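Side-chain contacts in GTP pyrophosphokinase YjbM (PDB 5DEC), which makes the alarmones (p)ppGpp by transferring pyrophosphate from ATP to GTP or GDP, as an allosterically activated homotetramer: residues S121-Y126 and T159-L164; G82-C87 and A153-A158. All blocks are in the same frame, centred on the assembly; numbering follows the deposited sequence.

Contact 1: S121-Y126 and T159-L164; sequences SGYRSY and TIEHSL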
loop_
_atom_site.group_PDB
_atom_site.type_symbol
_atom_site.label_atom_id
_atom_site.label_comp_id
_atom_site.label_asym_id
_atom_site.label_seq_id
_atom_site.Cartn_x
_atom_site.Cartn_y
_atom_site.Cartn_z
ATOM N N SER B 121 6.995 -0.892 -36.179
ATOM C CA SER B 121 8.008 -0.082 -35.494
ATOM C C SER B 121 8.817 -0.918 -34.503
ATOM O O SER B 121 9.856 -0.472 -34.024
ATOM C CB SER B 121 7.407 1.105 -34.750
ATOM O OG SER B 121 6.843 0.696 -33.517
ATOM N N GLY B 122 8.310 -2.096 -34.149
ATOM C CA GLY B 122 8.978 -2.926 -33.164
ATOM C C GLY B 122 8.233 -3.213 -31.870
ATOM O O GLY B 122 8.834 -3.736 -30.931
ATOM N N TYR B 123 6.941 -2.885 -31.810
ATOM C CA TYR B 123 6.141 -3.137 -30.599
ATOM C C TYR B 123 6.062 -4.624 -30.337
ATOM O O TYR B 123 5.712 -5.396 -31.224
ATOM C CB TYR B 123 4.723 -2.558 -30.723
ATOM C CG TYR B 123 3.816 -2.803 -29.520
ATOM C CD1 TYR B 123 3.923 -2.030 -28.363
ATOM C CD2 TYR B 123 2.846 -3.806 -29.550
ATOM C CE1 TYR B 123 3.092 -2.257 -27.259
ATOM C CE2 TYR B 123 2.008 -4.036 -28.460
ATOM C CZ TYR B 123 2.135 -3.256 -27.321
ATOM O OH TYR B 123 1.307 -3.480 -26.242
ATOM N N ARG B 124 6.432 -5.019 -29.125
ATOM C CA ARG B 124 6.355 -6.410 -28.695
ATOM C C ARG B 124 5.529 -6.503 -27.398
ATOM O O ARG B 124 5.869 -5.839 -26.408
ATOM C CB ARG B 124 7.775 -6.920 -28.495
ATOM C CG ARG B 124 8.582 -6.914 -29.789
ATOM C CD ARG B 124 10.086 -6.902 -29.508
ATOM N NE ARG B 124 10.545 -8.026 -28.711
ATOM C CZ ARG B 124 11.298 -7.900 -27.619
ATOM N NH1 ARG B 124 11.648 -6.694 -27.177
ATOM N NH2 ARG B 124 11.678 -8.982 -26.955
ATOM N N SER B 125 4.480 -7.335 -27.400
ATOM C CA SER B 125 3.596 -7.519 -26.233
ATOM C C SER B 125 2.550 -8.604 -26.499
ATOM O O SER B 125 2.098 -8.777 -27.631
ATOM C CB SER B 125 2.894 -6.205 -25.854
ATOM O OG SER B 125 2.151 -6.315 -24.647
ATOM N N TYR B 126 2.187 -9.362 -25.470
ATOM C CA TYR B 126 1.047 -10.260 -25.606
ATOM C C TYR B 126 -0.178 -9.660 -24.925
ATOM O O TYR B 126 -0.094 -9.237 -23.774
ATOM C CB TYR B 126 1.357 -11.620 -25.006
ATOM C CG TYR B 126 0.184 -12.566 -25.035
ATOM C CD1 TYR B 126 -0.080 -13.337 -26.156
ATOM C CD2 TYR B 126 -0.666 -12.685 -23.934
ATOM C CE1 TYR B 126 -1.151 -14.208 -26.182
ATOM C CE2 TYR B 126 -1.739 -13.549 -23.955
ATOM C CZ TYR B 126 -1.975 -14.308 -25.080
ATOM O OH TYR B 126 -3.038 -15.177 -25.100
ATOM N N THR B 159 7.329 1.731 -23.358
ATOM C CA THR B 159 7.146 2.924 -22.537
ATOM C C THR B 159 7.773 4.140 -23.209
ATOM O O THR B 159 7.195 5.244 -23.206
ATOM C CB THR B 159 7.736 2.712 -21.123
ATOM O OG1 THR B 159 7.025 1.641 -20.484
ATOM C CG2 THR B 159 7.638 3.986 -20.277
ATOM N N ILE B 160 8.961 3.944 -23.782
ATOM C CA ILE B 160 9.634 5.020 -24.508
ATOM C C ILE B 160 8.854 5.401 -25.750
ATOM O O ILE B 160 8.647 6.591 -26.034
ATOM C CB ILE B 160 11.063 4.615 -24.935
ATOM C CG1 ILE B 160 11.956 4.349 -23.718
ATOM C CG2 ILE B 160 11.691 5.708 -25.795
ATOM C CD1 ILE B 160 12.112 5.537 -22.806
ATOM N N GLU B 161 8.413 4.399 -26.510
ATOM C CA GLU B 161 7.617 4.692 -27.695
ATOM C C GLU B 161 6.340 5.469 -27.357
ATOM O O GLU B 161 5.920 6.375 -28.100
ATOM C CB GLU B 161 7.227 3.411 -28.440
ATOM C CG GLU B 161 6.272 3.739 -29.587
ATOM C CD GLU B 161 5.602 2.526 -30.174
ATOM O OE1 GLU B 161 5.868 2.206 -31.350
ATOM O OE2 GLU B 161 4.820 1.880 -29.444
ATOM N N HIS B 162 5.698 5.093 -26.256
ATOM C CA HIS B 162 4.455 5.751 -25.863
ATOM C C HIS B 162 4.722 7.215 -25.549
ATOM O O HIS B 162 4.001 8.101 -26.016
ATOM C CB HIS B 162 3.810 5.063 -24.641
ATOM C CG HIS B 162 2.498 5.672 -24.249
ATOM N ND1 HIS B 162 1.321 5.401 -24.919
ATOM C CD2 HIS B 162 2.183 6.590 -23.304
ATOM C CE1 HIS B 162 0.335 6.094 -24.380
ATOM N NE2 HIS B 162 0.835 6.834 -23.403
ATOM N N SER B 163 5.792 7.463 -24.793
ATOM C CA SER B 163 6.205 8.821 -24.431
ATOM C C SER B 163 6.538 9.668 -25.658
ATOM O O SER B 163 6.211 10.851 -25.715
ATOM C CB SER B 163 7.404 8.781 -23.487
ATOM O OG SER B 163 6.974 8.322 -22.210
ATOM N N LEU B 164 7.232 9.077 -26.623
ATOM C CA LEU B 164 7.564 9.808 -27.836
ATOM C C LEU B 164 6.342 10.108 -28.667
ATOM O O LEU B 164 6.217 11.195 -29.247
ATOM C CB LEU B 164 8.569 8.999 -28.667
ATOM C CG LEU B 164 9.981 8.989 -28.079
ATOM C CD1 LEU B 164 10.846 7.923 -28.757
ATOM C CD2 LEU B 164 10.606 10.361 -28.231
#

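Contact 2: G82-C87 and A153-A158; sequences GLRIMC and AMNFWA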
loop_
_atom_site.group_PDB
_atom_site.type_symbol
_atom_site.label_atom_id
_atom_site.label_comp_id
_atom_site.label_asym_id
_atom_site.label_seq_id
_atom_site.Cartn_x
_atom_site.Cartn_y
_atom_site.Cartn_z
ATOM N N GLY B 82 -6.892 -1.747 -17.362
ATOM C CA GLY B 82 -5.753 -2.480 -17.907
ATOM C C GLY B 82 -4.750 -2.910 -16.855
ATOM O O GLY B 82 -4.491 -2.187 -15.893
ATOM N N LEU B 83 -4.169 -4.094 -17.033
ATOM C CA LEU B 83 -3.047 -4.497 -16.199
ATOM C C LEU B 83 -1.863 -4.834 -17.073
ATOM O O LEU B 83 -2.015 -5.153 -18.258
ATOM C CB LEU B 83 -3.379 -5.689 -15.300
ATOM C CG LEU B 83 -4.122 -5.256 -14.034
ATOM C CD1 LEU B 83 -5.620 -5.269 -14.288
ATOM C CD2 LEU B 83 -3.739 -6.091 -12.841
ATOM N N ARG B 84 -0.674 -4.743 -16.500
ATOM C CA ARG B 84 0.507 -5.177 -17.231
ATOM C C ARG B 84 1.294 -6.097 -16.351
ATOM O O ARG B 84 1.562 -5.781 -15.180
ATOM C CB ARG B 84 1.356 -3.995 -17.681
ATOM C CG ARG B 84 0.540 -3.091 -18.588
ATOM C CD ARG B 84 1.351 -2.162 -19.446
ATOM N NE ARG B 84 0.445 -1.477 -20.363
ATOM C CZ ARG B 84 0.646 -0.261 -20.855
ATOM N NH1 ARG B 84 1.754 0.403 -20.553
ATOM N NH2 ARG B 84 -0.250 0.271 -21.680
ATOM N N ILE B 85 1.652 -7.241 -16.918
ATOM C CA ILE B 85 2.428 -8.227 -16.194
ATOM C C ILE B 85 3.807 -8.251 -16.854
ATOM O O ILE B 85 3.906 -8.505 -18.051
ATOM C CB ILE B 85 1.775 -9.627 -16.252
ATOM C CG1 ILE B 85 0.356 -9.595 -15.652
ATOM C CG2 ILE B 85 2.636 -10.631 -15.523
ATOM C CD1 ILE B 85 -0.414 -10.949 -15.800
ATOM N N MET B 86 4.857 -7.981 -16.077
ATOM C CA MET B 86 6.226 -7.948 -16.607
ATOM C C MET B 86 6.969 -9.214 -16.194
ATOM O O MET B 86 6.948 -9.589 -15.024
ATOM C CB MET B 86 6.980 -6.719 -16.096
ATOM C CG MET B 86 7.010 -5.570 -17.092
ATOM S SD MET B 86 5.361 -4.996 -17.558
ATOM C CE MET B 86 4.807 -4.250 -16.040
ATOM N N CYS B 87 7.618 -9.855 -17.161
ATOM C CA CYS B 87 8.348 -11.098 -16.928
ATOM C C CYS B 87 9.828 -10.934 -17.264
ATOM O O CYS B 87 10.179 -10.163 -18.141
ATOM C CB CYS B 87 7.751 -12.226 -17.780
ATOM S SG CYS B 87 5.955 -12.364 -17.690
ATOM N N ALA B 153 12.321 -5.824 -21.020
ATOM C CA ALA B 153 12.901 -5.082 -22.130
ATOM C C ALA B 153 11.834 -4.579 -23.104
ATOM O O ALA B 153 11.902 -3.445 -23.577
ATOM C CB ALA B 153 13.923 -5.954 -22.857
ATOM N N MET B 154 10.852 -5.433 -23.409
ATOM C CA MET B 154 9.661 -5.032 -24.175
ATOM C C MET B 154 8.930 -3.875 -23.499
ATOM O O MET B 154 8.467 -2.940 -24.153
ATOM C CB MET B 154 8.683 -6.208 -24.292
ATOM C CG MET B 154 9.168 -7.358 -25.137
ATOM S SD MET B 154 8.240 -8.882 -24.817
ATOM C CE MET B 154 6.579 -8.446 -25.030
ATOM N N ASN B 155 8.752 -3.983 -22.192
ATOM C CA ASN B 155 8.020 -2.957 -21.472
ATOM C C ASN B 155 8.788 -1.634 -21.518
ATOM O O ASN B 155 8.208 -0.558 -21.684
ATOM C CB ASN B 155 7.774 -3.376 -20.014
ATOM C CG ASN B 155 6.936 -2.358 -19.257
ATOM O OD1 ASN B 155 5.834 -2.027 -19.682
ATOM N ND2 ASN B 155 7.429 -1.901 -18.117
ATOM N N PHE B 156 10.100 -1.729 -21.363
ATOM C CA PHE B 156 10.945 -0.531 -21.432
ATOM C C PHE B 156 10.790 0.157 -22.795
ATOM O O PHE B 156 10.504 1.364 -22.877
ATOM C CB PHE B 156 12.404 -0.915 -21.157
ATOM C CG PHE B 156 13.373 0.223 -21.271
ATOM C CD1 PHE B 156 12.987 1.529 -20.991
ATOM C CD2 PHE B 156 14.686 -0.021 -21.610
ATOM C CE1 PHE B 156 13.892 2.573 -21.106
ATOM C CE2 PHE B 156 15.606 1.025 -21.708
ATOM C CZ PHE B 156 15.211 2.307 -21.438
ATOM N N TRP B 157 10.979 -0.611 -23.858
ATOM C CA TRP B 157 10.845 -0.043 -25.216
ATOM C C TRP B 157 9.457 0.561 -25.446
ATOM O O TRP B 157 9.335 1.681 -25.970
ATOM C CB TRP B 157 11.145 -1.093 -26.292
ATOM C CG TRP B 157 11.104 -0.475 -27.638
ATOM C CD1 TRP B 157 12.140 0.123 -28.285
ATOM C CD2 TRP B 157 9.943 -0.313 -28.475
ATOM N NE1 TRP B 157 11.710 0.621 -29.506
ATOM C CE2 TRP B 157 10.386 0.377 -29.636
ATOM C CE3 TRP B 157 8.616 -0.698 -28.369
ATOM C CZ2 TRP B 157 9.496 0.674 -30.676
ATOM C CZ3 TRP B 157 7.750 -0.386 -29.383
ATOM C CH2 TRP B 157 8.197 0.283 -30.543
ATOM N N ALA B 158 8.405 -0.165 -25.070
ATOM C CA ALA B 158 7.044 0.326 -25.305
ATOM C C ALA B 158 6.750 1.609 -24.546
ATOM O O ALA B 158 5.979 2.469 -25.013
ATOM C CB ALA B 158 6.014 -0.751 -24.950
HETATM O O HOH W 1 3.988 -0.289 -18.692
#

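Contact 1: S121-Y126 and T159-L164
Ser121, at the start of the loop segment, points its hydroxyl at the carboxylate of Glu161 on helix 152-167. Ser121 OG donates to Glu161 OE1 over 2.8 Å. The exact place of OG is less sure, because OG sits too close to another atom of the model and the residue is poorly ordered. Gly122 then turns the loop with a positive phi of 117°. A side chain there would run into the carbonyl O of Ser121. Tyr123 comes next, with CG anti to the backbone N (chi1 179°). Its side chain crosses that of Glu161 at about a right angle. The ring and carboxylate planes are nearly parallel, 8° apart, but Glu161 OE2 approaches the ring obliquely and lies 4.2 Å from Tyr123 CD1. The phenol end of Tyr123 is held outside the contact, by hydrogen bonds to His127 and Arg150. Glu161 reaches the loop through an extended chain. Its OE1 also forms a salt bridge with Lys119, so this oxygen serves a charged amine and, if OG is rightly placed, a hydroxyl. With an alanine here, Lys119 would probably lose a counter-charge and the Ser121 hydroxyl its likely acceptor. Ser121 and Glu161, like Lys119 and His127, bind the product guanosine 3'-diphosphate 5'-triphosphate, so this loop-to-helix junction forms part of the product site of a RelA/SpoT-family synthetase.

Contact 2: G82-C87 and A153-A158
Met86 and Asn155 mark the closest approach of the two backbones, with their CA atoms 7.2 Å apart. Segment 82-87 is an inner strand of the mixed sheet in the RelA/SpoT synthetase fold. It pairs with strand 49-54 in antiparallel fashion and with strand 139-151 in parallel. Segment 153-158 lies on helix 152-167, which directly follows strand 139-151. The contact therefore joins a sheet strand to the helix that continues from its neighbour. No direct hydrogen bond crosses it.

Most of the touching is done by Met86 against Asn155. The Met86 chain bends at chi2 (59°) and chi3 (69°), which brings its sulfur above the plane of the amide. Met86 SD is 3.5 Å from Asn155 CG. It is nearly as close to the amide oxygen, with SD to Asn155 OD1 at 3.7 Å. The aliphatic part adds to this, since Met86 CG packs on Asn155 CB at 3.7 Å. Met86 also lies near Phe49. Phe49 and Asn155 both belong to the site for the allosteric activator, which two subunits share.

With chi1 at -176°, the amide of Asn155 is turned from its own backbone N and out to the strand. Its OD1 accepts a hydrogen bond from Arg150. Arg84, an ATP-binding residue, reaches the same oxygen through a water at the edge of its guanidinium plane. The water donates to Asn155 OD1 at 2.7 Å and accepts from Arg84 NH1 at 3.0 Å.

How the contacts relate
Contacts 1 and 2 use adjoining segments of helix 152-167, 159-164 and 153-158, and their centres are about 9 Å apart. Trp157, on segment 153-158 but not touching the strand, packs against the loop 121-126, with its CZ3 3.4 Å from Tyr123 CA. Arg150 links them by polar bonds, one to Tyr123 OH and another to Asn155 OD1. Contact 1 belongs to the product site. Contact 2 carries Arg84 of the ATP site and Asn155 of the allosteric site. The side chain of Arg84 is about 6 Å from that of Tyr123 and about 5 Å from that of Glu146, the inferred proton acceptor. The shared helix thus contributes to both the product and the activator sites.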